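Long-range contacts in AMP-dependent synthetase and ligase (PDB 6QSR), which probably serves, as the ApeI subunit of a hot-dog-fold dehydratase heterocomplex, in the dehydration step of aryl polyene pigment biosynthesis by a type II polyketide synthase: residues H91-R96 against G113-C118; L55-W60 against I84-K89; I4-E9 against M17-L22; V35-P40 against L74-T79. All coordinates share one frame; numbering follows the deposited sequence.

Contact 1: residues H91-R96 against G113-C118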
loop_
_atom_site.group_PDB
_atom_site.type_symbol
_atom_site.label_atom_id
_atom_site.label_comp_id
_atom_site.label_asym_id
_atom_site.label_seq_id
_atom_site.Cartn_x
_atom_site.Cartn_y
_atom_site.Cartn_z
ATOM N N HIS A 91 9.897 -17.603 10.462
ATOM C CA HIS A 91 10.153 -16.203 10.063
ATOM C C HIS A 91 8.860 -15.491 9.627
ATOM O O HIS A 91 8.913 -14.529 8.856
ATOM C CB HIS A 91 11.197 -16.110 8.932
ATOM C CG HIS A 91 12.493 -16.801 9.224
ATOM N ND1 HIS A 91 12.673 -17.644 10.301
ATOM C CD2 HIS A 91 13.670 -16.794 8.557
ATOM C CE1 HIS A 91 13.906 -18.113 10.291
ATOM N NE2 HIS A 91 14.535 -17.614 9.244
ATOM N N LEU A 92 7.713 -15.931 10.158
ATOM C CA LEU A 92 6.411 -15.640 9.551
ATOM C C LEU A 92 5.478 -14.887 10.486
ATOM O O LEU A 92 5.162 -15.349 11.586
ATOM C CB LEU A 92 5.747 -16.943 9.106
ATOM C CG LEU A 92 4.453 -16.870 8.296
ATOM C CD1 LEU A 92 4.717 -16.296 6.914
ATOM C CD2 LEU A 92 3.812 -18.248 8.196
ATOM N N LEU A 93 5.048 -13.721 10.013
ATOM C CA LEU A 93 4.106 -12.859 10.687
ATOM C C LEU A 93 2.795 -12.951 9.910
ATOM O O LEU A 93 2.768 -12.703 8.694
ATOM C CB LEU A 93 4.644 -11.429 10.664
ATOM C CG LEU A 93 3.961 -10.322 11.449
ATOM C CD1 LEU A 93 4.094 -10.559 12.952
ATOM C CD2 LEU A 93 4.568 -8.975 11.057
ATOM N N THR A 94 1.721 -13.307 10.609
ATOM C CA THR A 94 0.398 -13.426 10.015
ATOM C C THR A 94 -0.516 -12.442 10.701
ATOM O O THR A 94 -0.370 -12.193 11.900
ATOM C CB THR A 94 -0.147 -14.856 10.152
ATOM O OG1 THR A 94 -0.022 -15.278 11.506
ATOM C CG2 THR A 94 0.662 -15.803 9.299
ATOM N N PHE A 95 -1.440 -11.867 9.936
ATOM C CA PHE A 95 -2.359 -10.851 10.467
ATOM C C PHE A 95 -3.737 -10.913 9.837
ATOM O O PHE A 95 -3.920 -11.418 8.731
ATOM C CB PHE A 95 -1.800 -9.424 10.316
ATOM C CG PHE A 95 -1.778 -8.915 8.901
ATOM C CD1 PHE A 95 -0.686 -9.165 8.075
ATOM C CD2 PHE A 95 -2.841 -8.183 8.386
ATOM C CE1 PHE A 95 -0.656 -8.700 6.767
ATOM C CE2 PHE A 95 -2.815 -7.717 7.069
ATOM C CZ PHE A 95 -1.722 -7.977 6.263
ATOM N N ARG A 96 -4.693 -10.337 10.552
ATOM C CA ARG A 96 -6.055 -10.264 10.084
ATOM C C ARG A 96 -6.652 -9.011 10.712
ATOM O O ARG A 96 -6.429 -8.754 11.894
ATOM C CB ARG A 96 -6.795 -11.544 10.493
ATOM C CG ARG A 96 -8.279 -11.586 10.183
ATOM C CD ARG A 96 -8.902 -12.877 10.704
ATOM N NE ARG A 96 -10.346 -12.911 10.459
ATOM C CZ ARG A 96 -11.215 -13.749 11.034
ATOM N NH1 ARG A 96 -10.818 -14.665 11.922
ATOM N NH2 ARG A 96 -12.506 -13.671 10.716
ATOM N N GLY A 113 -3.129 -11.254 5.839
ATOM C CA GLY A 113 -1.900 -11.515 5.100
ATOM C C GLY A 113 -0.794 -12.219 5.835
ATOM O O GLY A 113 -0.910 -12.508 7.030
ATOM N N LYS A 114 0.273 -12.491 5.079
ATOM C CA LYS A 114 1.462 -13.206 5.548
ATOM C C LYS A 114 2.709 -12.431 5.134
ATOM O O LYS A 114 2.939 -12.216 3.934
ATOM C CB LYS A 114 1.523 -14.601 4.923
ATOM C CG LYS A 114 0.370 -15.517 5.297
ATOM C CD LYS A 114 0.270 -16.714 4.367
ATOM C CE LYS A 114 1.434 -17.673 4.539
ATOM N NZ LYS A 114 1.247 -18.884 3.689
ATOM N N ILE A 115 3.500 -12.024 6.129
ATOM C CA ILE A 115 4.713 -11.223 5.933
ATOM C C ILE A 115 5.916 -12.044 6.406
ATOM O O ILE A 115 5.836 -12.700 7.436
ATOM C CB ILE A 115 4.595 -9.898 6.727
ATOM C CG1 ILE A 115 3.541 -8.992 6.075
ATOM C CG2 ILE A 115 5.936 -9.155 6.834
ATOM C CD1 ILE A 115 2.994 -7.887 6.970
ATOM N N LYS A 116 7.014 -12.035 5.655
ATOM C CA LYS A 116 8.261 -12.618 6.148
ATOM C C LYS A 116 9.162 -11.528 6.715
ATOM O O LYS A 116 9.275 -10.429 6.144
ATOM C CB LYS A 116 8.985 -13.425 5.071
ATOM C CG LYS A 116 8.186 -14.615 4.571
ATOM C CD LYS A 116 8.211 -15.799 5.527
ATOM C CE LYS A 116 9.347 -16.772 5.250
ATOM N NZ LYS A 116 8.894 -18.174 5.470
ATOM N N LEU A 117 9.768 -11.819 7.861
ATOM C CA LEU A 117 10.764 -10.930 8.464
ATOM C C LEU A 117 12.133 -11.592 8.374
ATOM O O LEU A 117 12.221 -12.804 8.180
ATOM C CB LEU A 117 10.422 -10.621 9.915
ATOM C CG LEU A 117 9.029 -10.041 10.175
ATOM C CD1 LEU A 117 8.814 -9.795 11.658
ATOM C CD2 LEU A 117 8.839 -8.757 9.386
ATOM N N CYS A 118 13.178 -10.772 8.493
ATOM C CA CYS A 118 14.572 -11.231 8.503
ATOM C C CYS A 118 15.309 -10.473 9.610
ATOM O O CYS A 118 14.868 -9.408 10.049
ATOM C CB CYS A 118 15.244 -10.996 7.142
ATOM S SG CYS A 118 15.327 -9.261 6.630
#

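Contact 2: residues L55-W60 against I84-K89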
loop_
_atom_site.group_PDB
_atom_site.type_symbol
_atom_site.label_atom_id
_atom_site.label_comp_id
_atom_site.label_asym_id
_atom_site.label_seq_id
_atom_site.Cartn_x
_atom_site.Cartn_y
_atom_site.Cartn_z
ATOM N N LEU A 55 6.106 -5.197 19.810
ATOM C CA LEU A 55 5.574 -6.187 20.757
ATOM C C LEU A 55 6.059 -7.623 20.548
ATOM O O LEU A 55 6.257 -8.344 21.528
ATOM C CB LEU A 55 4.043 -6.202 20.718
ATOM C CG LEU A 55 3.281 -4.885 20.849
ATOM C CD1 LEU A 55 1.792 -5.156 20.701
ATOM C CD2 LEU A 55 3.582 -4.206 22.179
ATOM N N LEU A 56 6.227 -8.041 19.293
ATOM C CA LEU A 56 6.361 -9.469 18.948
ATOM C C LEU A 56 7.767 -9.893 18.543
ATOM O O LEU A 56 8.284 -10.895 19.050
ATOM C CB LEU A 56 5.370 -9.833 17.830
ATOM C CG LEU A 56 4.001 -10.430 18.201
ATOM C CD1 LEU A 56 3.376 -9.817 19.444
ATOM C CD2 LEU A 56 3.052 -10.307 17.016
ATOM N N ALA A 57 8.361 -9.143 17.616
ATOM C CA ALA A 57 9.641 -9.490 17.003
ATOM C C ALA A 57 10.595 -8.291 16.993
ATOM O O ALA A 57 10.976 -7.816 15.922
ATOM C CB ALA A 57 9.407 -10.009 15.591
ATOM N N PRO A 58 11.005 -7.810 18.189
ATOM C CA PRO A 58 11.957 -6.689 18.245
ATOM C C PRO A 58 13.292 -7.067 17.603
ATOM O O PRO A 58 13.749 -8.201 17.767
ATOM C CB PRO A 58 12.117 -6.422 19.754
ATOM C CG PRO A 58 11.695 -7.688 20.424
ATOM C CD PRO A 58 10.639 -8.287 19.538
ATOM N N GLY A 59 13.867 -6.143 16.833
ATOM C CA GLY A 59 15.120 -6.391 16.114
ATOM C C GLY A 59 14.994 -7.108 14.772
ATOM O O GLY A 59 16.003 -7.301 14.083
ATOM N N TRP A 60 13.775 -7.521 14.406
ATOM C CA TRP A 60 13.501 -8.141 13.109
ATOM C C TRP A 60 13.050 -7.079 12.110
ATOM O O TRP A 60 12.350 -6.123 12.468
ATOM C CB TRP A 60 12.426 -9.223 13.228
ATOM C CG TRP A 60 12.901 -10.483 13.895
ATOM C CD1 TRP A 60 13.113 -10.684 15.237
ATOM C CD2 TRP A 60 13.217 -11.720 13.250
ATOM N NE1 TRP A 60 13.540 -11.972 15.459
ATOM C CE2 TRP A 60 13.614 -12.629 14.258
ATOM C CE3 TRP A 60 13.198 -12.152 11.915
ATOM C CZ2 TRP A 60 13.982 -13.948 13.973
ATOM C CZ3 TRP A 60 13.579 -13.468 11.629
ATOM C CH2 TRP A 60 13.965 -14.347 12.655
ATOM N N ILE A 84 -2.502 -10.389 15.282
ATOM C CA ILE A 84 -1.174 -10.671 14.710
ATOM C C ILE A 84 -0.554 -11.865 15.430
ATOM O O ILE A 84 -0.595 -11.939 16.662
ATOM C CB ILE A 84 -0.195 -9.476 14.848
ATOM C CG1 ILE A 84 -0.764 -8.195 14.228
ATOM C CG2 ILE A 84 1.126 -9.795 14.156
ATOM C CD1 ILE A 84 -0.077 -6.934 14.709
ATOM N N ASN A 85 0.039 -12.772 14.655
ATOM C CA ASN A 85 0.756 -13.924 15.184
ATOM C C ASN A 85 2.157 -13.927 14.577
ATOM O O ASN A 85 2.306 -13.796 13.356
ATOM C CB ASN A 85 0.005 -15.203 14.826
ATOM C CG ASN A 85 0.660 -16.452 15.387
ATOM O OD1 ASN A 85 1.667 -16.943 14.860
ATOM N ND2 ASN A 85 0.079 -16.985 16.451
ATOM N N TRP A 86 3.170 -14.056 15.435
ATOM C CA TRP A 86 4.567 -14.147 15.016
ATOM C C TRP A 86 5.063 -15.570 15.252
ATOM O O TRP A 86 5.028 -16.059 16.386
ATOM C CB TRP A 86 5.399 -13.123 15.794
ATOM C CG TRP A 86 6.885 -13.269 15.682
ATOM C CD1 TRP A 86 7.774 -13.368 16.713
ATOM C CD2 TRP A 86 7.658 -13.301 14.479
ATOM N NE1 TRP A 86 9.057 -13.462 16.225
ATOM C CE2 TRP A 86 9.012 -13.431 14.857
ATOM C CE3 TRP A 86 7.336 -13.247 13.113
ATOM C CZ2 TRP A 86 10.047 -13.490 13.921
ATOM C CZ3 TRP A 86 8.363 -13.313 12.181
ATOM C CH2 TRP A 86 9.706 -13.441 12.594
ATOM N N ASP A 87 5.497 -16.229 14.177
ATOM C CA ASP A 87 6.070 -17.572 14.244
ATOM C C ASP A 87 7.561 -17.430 13.932
ATOM O O ASP A 87 7.966 -17.345 12.772
ATOM C CB ASP A 87 5.365 -18.514 13.262
ATOM C CG ASP A 87 5.700 -19.978 13.503
ATOM O OD1 ASP A 87 6.832 -20.274 13.925
ATOM O OD2 ASP A 87 4.825 -20.841 13.265
ATOM N N GLU A 88 8.367 -17.381 14.986
ATOM C CA GLU A 88 9.788 -17.076 14.865
ATOM C C GLU A 88 10.545 -18.128 14.062
ATOM O O GLU A 88 11.395 -17.787 13.236
ATOM C CB GLU A 88 10.415 -16.914 16.255
ATOM C CG GLU A 88 11.854 -16.411 16.226
ATOM C CD GLU A 88 12.499 -16.350 17.603
ATOM O OE1 GLU A 88 11.977 -16.965 18.555
ATOM O OE2 GLU A 88 13.548 -15.695 17.725
ATOM N N LYS A 89 10.227 -19.397 14.301
ATOM C CA LYS A 89 10.859 -20.504 13.591
ATOM C C LYS A 89 10.559 -20.492 12.083
ATOM O O LYS A 89 11.420 -20.870 11.284
ATOM C CB LYS A 89 10.480 -21.846 14.236
ATOM C CG LYS A 89 11.006 -21.978 15.669
ATOM C CD LYS A 89 10.547 -23.247 16.386
ATOM C CE LYS A 89 11.651 -24.290 16.516
ATOM N NZ LYS A 89 12.846 -23.818 17.285
HETATM O O HOH W 1 14.250 -13.218 17.990
#

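Contact 3: residues I4-E9 against M17-L22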
loop_
_atom_site.group_PDB
_atom_site.type_symbol
_atom_site.label_atom_id
_atom_site.label_comp_id
_atom_site.label_asym_id
_atom_site.label_seq_id
_atom_site.Cartn_x
_atom_site.Cartn_y
_atom_site.Cartn_z
ATOM N N ILE A 4 -5.890 5.614 16.535
ATOM C CA ILE A 4 -6.202 5.691 17.961
ATOM C C ILE A 4 -6.328 4.275 18.521
ATOM O O ILE A 4 -7.139 3.481 18.044
ATOM C CB ILE A 4 -7.485 6.528 18.222
ATOM C CG1 ILE A 4 -7.180 8.014 17.989
ATOM C CG2 ILE A 4 -8.006 6.333 19.642
ATOM C CD1 ILE A 4 -8.388 8.841 17.631
ATOM N N GLU A 5 -5.525 3.968 19.534
ATOM C CA GLU A 5 -5.547 2.645 20.149
ATOM C C GLU A 5 -6.531 2.638 21.315
ATOM O O GLU A 5 -6.330 3.342 22.303
ATOM C CB GLU A 5 -4.154 2.241 20.632
ATOM C CG GLU A 5 -4.074 0.773 21.008
ATOM C CD GLU A 5 -2.703 0.363 21.493
ATOM O OE1 GLU A 5 -2.624 -0.304 22.543
ATOM O OE2 GLU A 5 -1.704 0.703 20.828
ATOM N N ILE A 6 -7.581 1.830 21.190
ATOM C CA ILE A 6 -8.614 1.703 22.220
ATOM C C ILE A 6 -8.191 0.692 23.287
ATOM O O ILE A 6 -8.385 0.943 24.475
ATOM C CB ILE A 6 -9.981 1.296 21.603
ATOM C CG1 ILE A 6 -10.425 2.306 20.529
ATOM C CG2 ILE A 6 -11.060 1.156 22.678
ATOM C CD1 ILE A 6 -10.578 3.738 21.006
ATOM N N HIS A 7 -7.621 -0.438 22.860
ATOM C CA HIS A 7 -7.247 -1.526 23.763
ATOM C C HIS A 7 -6.197 -2.435 23.114
ATOM O O HIS A 7 -6.189 -2.606 21.896
ATOM C CB HIS A 7 -8.499 -2.343 24.119
ATOM C CG HIS A 7 -8.318 -3.275 25.280
ATOM N ND1 HIS A 7 -8.616 -4.619 25.209
ATOM C CD2 HIS A 7 -7.879 -3.054 26.543
ATOM C CE1 HIS A 7 -8.369 -5.185 26.377
ATOM N NE2 HIS A 7 -7.919 -4.258 27.204
ATOM N N ARG A 8 -5.302 -2.996 23.924
ATOM C CA ARG A 8 -4.434 -4.084 23.465
ATOM C C ARG A 8 -4.408 -5.239 24.459
ATOM O O ARG A 8 -4.497 -5.037 25.673
ATOM C CB ARG A 8 -3.009 -3.601 23.154
ATOM C CG ARG A 8 -2.198 -3.098 24.343
ATOM C CD ARG A 8 -0.721 -2.925 24.009
ATOM N NE ARG A 8 -0.483 -1.814 23.086
ATOM C CZ ARG A 8 0.684 -1.187 22.911
ATOM N NH1 ARG A 8 0.758 -0.182 22.038
ATOM N NH2 ARG A 8 1.780 -1.540 23.586
ATOM N N GLU A 9 -4.306 -6.446 23.909
ATOM C CA GLU A 9 -4.131 -7.670 24.674
ATOM C C GLU A 9 -3.012 -8.465 24.039
ATOM O O GLU A 9 -2.724 -8.312 22.848
ATOM C CB GLU A 9 -5.387 -8.534 24.638
ATOM C CG GLU A 9 -6.564 -8.008 25.433
ATOM C CD GLU A 9 -7.783 -8.904 25.291
ATOM O OE1 GLU A 9 -7.655 -10.132 25.506
ATOM O OE2 GLU A 9 -8.870 -8.385 24.957
ATOM N N MET A 17 -3.647 -8.743 20.047
ATOM C CA MET A 17 -4.958 -8.322 19.602
ATOM C C MET A 17 -5.035 -6.845 19.943
ATOM O O MET A 17 -4.802 -6.469 21.092
ATOM C CB MET A 17 -6.048 -9.090 20.339
ATOM C CG MET A 17 -6.546 -10.319 19.599
ATOM S SD MET A 17 -7.817 -11.220 20.512
ATOM C CE MET A 17 -9.095 -9.969 20.679
ATOM N N ILE A 18 -5.327 -6.012 18.948
ATOM C CA ILE A 18 -5.366 -4.560 19.135
ATOM C C ILE A 18 -6.679 -4.035 18.570
ATOM O O ILE A 18 -7.052 -4.377 17.445
ATOM C CB ILE A 18 -4.177 -3.851 18.436
ATOM C CG1 ILE A 18 -2.826 -4.478 18.825
ATOM C CG2 ILE A 18 -4.132 -2.377 18.799
ATOM C CD1 ILE A 18 -2.240 -5.384 17.769
ATOM N N GLN A 19 -7.381 -3.220 19.358
ATOM C CA GLN A 19 -8.590 -2.565 18.900
ATOM C C GLN A 19 -8.224 -1.133 18.521
ATOM O O GLN A 19 -7.703 -0.386 19.358
ATOM C CB GLN A 19 -9.665 -2.591 19.979
ATOM C CG GLN A 19 -11.003 -2.018 19.534
ATOM C CD GLN A 19 -12.116 -2.298 20.524
ATOM O OE1 GLN A 19 -11.868 -2.514 21.711
ATOM N NE2 GLN A 19 -13.348 -2.299 20.039
ATOM N N LEU A 20 -8.497 -0.775 17.261
ATOM C CA LEU A 20 -8.104 0.506 16.676
ATOM C C LEU A 20 -9.297 1.259 16.138
ATOM O O LEU A 20 -10.216 0.662 15.581
ATOM C CB LEU A 20 -7.143 0.287 15.511
ATOM C CG LEU A 20 -5.855 -0.460 15.822
ATOM C CD1 LEU A 20 -5.083 -0.665 14.531
ATOM C CD2 LEU A 20 -5.027 0.304 16.841
ATOM N N TYR A 21 -9.245 2.577 16.260
ATOM C CA TYR A 21 -10.303 3.449 15.764
ATOM C C TYR A 21 -9.732 4.379 14.690
ATOM O O TYR A 21 -8.679 4.985 14.882
ATOM C CB TYR A 21 -10.907 4.244 16.917
ATOM C CG TYR A 21 -11.867 5.308 16.451
ATOM C CD1 TYR A 21 -13.164 4.978 16.069
ATOM C CD2 TYR A 21 -11.468 6.642 16.360
ATOM C CE1 TYR A 21 -14.045 5.955 15.622
ATOM C CE2 TYR A 21 -12.344 7.623 15.921
ATOM C CZ TYR A 21 -13.628 7.274 15.548
ATOM O OH TYR A 21 -14.498 8.252 15.103
ATOM N N LEU A 22 -10.446 4.485 13.572
ATOM C CA LEU A 22 -10.053 5.337 12.456
ATOM C C LEU A 22 -10.737 6.698 12.575
ATOM O O LEU A 22 -11.945 6.810 12.371
ATOM C CB LEU A 22 -10.427 4.670 11.129
ATOM C CG LEU A 22 -9.925 3.234 10.925
ATOM C CD1 LEU A 22 -10.237 2.774 9.511
ATOM C CD2 LEU A 22 -8.441 3.145 11.225
HETATM O O HOH W 2 -7.250 6.975 13.798
#

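Contact 4: residues V35-P40 against L74-T79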
loop_
_atom_site.group_PDB
_atom_site.type_symbol
_atom_site.label_atom_id
_atom_site.label_comp_id
_atom_site.label_asym_id
_atom_site.label_seq_id
_atom_site.Cartn_x
_atom_site.Cartn_y
_atom_site.Cartn_z
ATOM N N VAL A 35 -13.634 12.013 -3.155
ATOM C CA VAL A 35 -15.028 11.501 -3.148
ATOM C C VAL A 35 -15.356 10.498 -2.022
ATOM O O VAL A 35 -16.530 10.279 -1.716
ATOM C CB VAL A 35 -15.455 10.867 -4.505
ATOM C CG1 VAL A 35 -15.245 11.840 -5.660
ATOM C CG2 VAL A 35 -14.754 9.538 -4.760
ATOM N N GLN A 36 -14.337 9.865 -1.443
ATOM C CA GLN A 36 -14.517 8.918 -0.336
ATOM C C GLN A 36 -13.193 8.737 0.393
ATOM O O GLN A 36 -12.224 8.293 -0.242
ATOM C CB GLN A 36 -14.951 7.543 -0.859
ATOM C CG GLN A 36 -14.940 6.425 0.192
ATOM C CD GLN A 36 -16.040 6.558 1.226
ATOM O OE1 GLN A 36 -17.197 6.777 0.880
ATOM N NE2 GLN A 36 -15.687 6.400 2.499
ATOM N N PRO A 37 -13.129 9.065 1.701
ATOM C CA PRO A 37 -11.920 8.641 2.428
ATOM C C PRO A 37 -11.866 7.116 2.579
ATOM O O PRO A 37 -12.817 6.507 3.055
ATOM C CB PRO A 37 -12.036 9.350 3.786
ATOM C CG PRO A 37 -13.465 9.755 3.907
ATOM C CD PRO A 37 -13.963 9.974 2.509
ATOM N N LEU A 38 -10.768 6.514 2.127
ATOM C CA LEU A 38 -10.545 5.077 2.271
ATOM C C LEU A 38 -9.168 4.866 2.851
ATOM O O LEU A 38 -8.224 5.550 2.453
ATOM C CB LEU A 38 -10.601 4.375 0.915
ATOM C CG LEU A 38 -11.955 4.286 0.222
ATOM C CD1 LEU A 38 -11.765 3.736 -1.183
ATOM C CD2 LEU A 38 -12.914 3.418 1.026
ATOM N N LEU A 39 -9.044 3.906 3.762
ATOM C CA LEU A 39 -7.753 3.598 4.369
ATOM C C LEU A 39 -6.907 2.819 3.351
ATOM O O LEU A 39 -7.336 1.750 2.901
ATOM C CB LEU A 39 -7.956 2.778 5.645
ATOM C CG LEU A 39 -6.721 2.534 6.518
ATOM C CD1 LEU A 39 -6.238 3.823 7.159
ATOM C CD2 LEU A 39 -7.017 1.492 7.583
ATOM N N PRO A 40 -5.720 3.356 2.962
ATOM C CA PRO A 40 -4.854 2.612 2.046
ATOM C C PRO A 40 -4.424 1.247 2.593
ATOM O O PRO A 40 -4.233 1.097 3.812
ATOM C CB PRO A 40 -3.619 3.519 1.897
ATOM C CG PRO A 40 -4.078 4.881 2.283
ATOM C CD PRO A 40 -5.126 4.660 3.325
ATOM N N LEU A 74 -12.240 0.142 4.166
ATOM C CA LEU A 74 -12.261 0.734 5.494
ATOM C C LEU A 74 -12.264 2.248 5.373
ATOM O O LEU A 74 -11.579 2.809 4.521
ATOM C CB LEU A 74 -11.046 0.266 6.295
ATOM C CG LEU A 74 -10.999 -1.252 6.537
ATOM C CD1 LEU A 74 -9.713 -1.648 7.234
ATOM C CD2 LEU A 74 -12.198 -1.705 7.356
ATOM N N GLN A 75 -13.049 2.896 6.228
ATOM C CA GLN A 75 -13.260 4.345 6.178
ATOM C C GLN A 75 -13.274 4.935 7.589
ATOM O O GLN A 75 -13.351 4.189 8.571
ATOM C CB GLN A 75 -14.572 4.660 5.443
ATOM C CG GLN A 75 -15.837 4.146 6.110
ATOM C CD GLN A 75 -17.101 4.612 5.404
ATOM O OE1 GLN A 75 -17.136 5.682 4.793
ATOM N NE2 GLN A 75 -18.151 3.808 5.495
ATOM N N PRO A 76 -13.215 6.279 7.705
ATOM C CA PRO A 76 -13.248 6.859 9.043
ATOM C C PRO A 76 -14.535 6.524 9.799
ATOM O O PRO A 76 -15.597 6.381 9.179
ATOM C CB PRO A 76 -13.147 8.364 8.784
ATOM C CG PRO A 76 -12.519 8.485 7.447
ATOM C CD PRO A 76 -12.998 7.304 6.669
ATOM N N GLY A 77 -14.410 6.373 11.117
ATOM C CA GLY A 77 -15.501 5.926 11.967
ATOM C C GLY A 77 -15.485 4.434 12.255
ATOM O O GLY A 77 -16.113 3.999 13.221
ATOM N N ASN A 78 -14.780 3.649 11.430
ATOM C CA ASN A 78 -14.665 2.208 11.652
ATOM C C ASN A 78 -13.774 1.907 12.851
ATOM O O ASN A 78 -12.798 2.616 13.120
ATOM C CB ASN A 78 -14.092 1.479 10.432
ATOM C CG ASN A 78 -15.023 1.475 9.226
ATOM O OD1 ASN A 78 -14.580 1.194 8.115
ATOM N ND2 ASN A 78 -16.306 1.770 9.431
ATOM N N THR A 79 -14.150 0.856 13.572
ATOM C CA THR A 79 -13.332 0.269 14.616
ATOM C C THR A 79 -12.845 -1.061 14.059
ATOM O O THR A 79 -13.627 -1.823 13.475
ATOM C CB THR A 79 -14.132 0.076 15.915
ATOM O OG1 THR A 79 -14.549 1.357 16.396
ATOM C CG2 THR A 79 -13.288 -0.596 16.996
HETATM O O HOH W 3 -9.727 0.390 2.814
#

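Contact 1: residues H91-R96 against G113-C118
Leu93 and Ile115 form the middle hydrogen-bonded pair of an antiparallel ladder, each giving its N-H to the carbonyl of the other. The bond from Ile115 N to Leu93 O measures 2.8 Å and is almost straight, 178° at the hydrogen. Phe95 and Gly113 make a second such pair, and Leu117 N closes the far end on His91 O at 3.0 Å. Between these pairs, CA-H groups of Thr94, Lys114 and Lys116 lean on carbonyl oxygens of the facing strand.

Aromatic packing centres on Gly113. Phe95 CG stands between its own backbone N and carbonyl carbon (chi1 71°), which folds the ring back over the neighbouring strand. Gly113 CA then lies over one face of the Phe95 ring, 4.0 Å from the centroid, a CH-pi contact made with bare backbone. Ile115 CD1 approaches the ring obliquely, 3.7 Å from Phe95 CE1.

Aliphatic contacts fill the other face of the sheet, where Leu92 CD1 meets Lys116 CD at 3.8 Å and Thr94 CG2 runs beside Lys114 CG. The Lys116 chain is bent and its NZ bonds to Lys90 O.

His91 and Leu92 both face Asp87, a G1 bulge where this strand begins. Within the antiparallel hot-dog sheet the hairpin lies between strands 79-87 and 61-70; Leu93 and Phe95 pack on Val48, and Leu117 on Met49, of helix 41-56.

Contact 2: residues L55-W60 against I84-K89
Trp86 presents the edge of its six-membered ring to the face of Trp60, a T-shaped pair with centroids 5.0 Å apart and planes at 68°. CZ2 and CH2 form the inserted edge, with Trp86 CZ2 over the Trp60 indole, 3.7 Å from Trp60 CE2. With CG anti to the backbone N (chi1 168°), the Trp86 indole reaches from the strand to the turn that follows the helix.

Ala57 covers one face of that indole: Ala57 CB sits 3.6 Å from the centroid of the five-membered ring of Trp86, 17° off the normal, a CH-pi contact. CA of Glu88 lies over the opposite face, toward the rim, so the indole is held from both sides.

Near the C-terminal end of helix 41-56, the central helix of the hot-dog fold, the chain makes a type II turn from Ala57 to Trp60, closed by Trp60 N on Ala57 O.

Leu56 runs antiparallel to the Trp86 side chain, with Leu56 CD2 3.9 Å from Trp86 CB. The Leu56 side chain crosses that of Ile84 at a slant, and Leu56 CD2 packs tightly on Ile84 CG2 at 3.5 Å.

Glu88 extends across Trp60 at about a right angle, CG against CZ2. A water in the plane of the Trp60 ring accepts from Trp60 NE1 at 2.9 Å and donates to Glu88 OE2 at 2.6 Å. Leu117 of strand 109-118 touches Ala57 and both tryptophans.

Contact 3: residues I4-E9 against M17-L22
A classic beta bulge interrupts the N-terminal hairpin of strands 4-9 and 15-21: Ile6 and His7 both face Gln19, and the register shifts by one residue. Ile6 N donates to Gln19 O at 2.9 Å, while Gln19 N turns to His7 O. Beyond the bulge regular pairing resumes, Glu9 and Met17 exchanging two backbone bonds. At the other end Tyr21 N bonds to Ile4 O; the return bond from Ile4 N is weak, and a water that donates to Tyr21 O at 2.7 Å sits beside it.

The extra residue turns Ile6 toward strand 15-21. Ile6 CB lies 4.0 Å from Gln19 CG, and CG1 reaches Tyr21 CB, the side chains crossing at a slant. Ile4 runs alongside Tyr21 in the same direction, Ile4 CD1 meeting Tyr21 CD2 in the plane of the ring at 4.0 Å.

On the face with Ile18 and Leu20, Arg8 grips Glu5 side-on in a two-nitrogen salt bridge. Arg8 NE meets Glu5 OE1 at 2.7 Å, somewhat out of both planes; Arg8 NH1 reaches the syn lone pair of Glu5 OE2 at 2.9 Å, close to the guanidinium plane. Glu5 is extended, with CG anti to the backbone N (chi1 -168°), and Glu5 CG rests on Ile18 CG2 at 3.8 Å.

Tyr51 of helix 41-56 bonds through OH to Glu5 OE2 and packs on Arg8, Ile18 and Leu20. Strand 4-9 is outermost in this chain's sheet, and strand 15-21 pairs on its other side, antiparallel, with strand 79-87.

Contact 4: residues V35-P40 against L74-T79
Gln36 reaches Gln75 through a side chain whose CG is anti to the backbone N and which then bends at chi2 (71°). CB and CG carry the amide over to the neighbouring loop, where Gln36 CD comes to 3.8 Å from Gln75 OE1. At the tip Gln36 NE2 serves two acceptors, Gln75 OE1 at 2.8 Å and, back within its own loop, Pro37 O at 2.9 Å. The donor stands above the plane of the Gln75 side-chain amide carbonyl, 46° out of it, while Pro37 O lies close to the amide plane of Gln36. Gln36 NE2 also touches Gln75 CB at 3.6 Å. Two bonds thus fix the rotation of this buried amide.

Beside it, Pro37 CB packs on Pro76 CD at 3.7 Å, the two side chains crossing at about a right angle. Leu39 N donates to Leu74 O at 2.9 Å, and a water links Leu39 O to Leu74 N.

A type II turn follows from Gln75 to Asn78, with Asn78 OD1 accepting from Gln75 N.

From the FabA/FabZ-like partner subunit, Lys166 bonds to Val35 O, Leu169 packs on Gln36 and Ile173 on Gln75. Pro40 is at the N-cap position of helix 41-56, on which Leu39 and Leu74 both lean through Gln44, and Leu74 also touches Leu99 of strand 92-99.

From the N terminus, contact 3 closes first, a short hairpin loop at one margin of the sheet. The chain then runs through 35-40 into helix 41-56 and out to 55-60. Contacts 4 and 2 cross, their segments alternating: 74-79 returns to the entrance of the helix and 84-89 to its exit, their centres about 28 Å apart. Contact 1 follows in series as the last hairpin. Backbone bonds join Leu22 to Gly77 and Asn78, linking contacts 3 and 4, and Thr94 to Asn85, linking contacts 1 and 2. Ile84 touches both Ile18 and Leu93, so strand 79-87 bridges the two hairpins against the central helix.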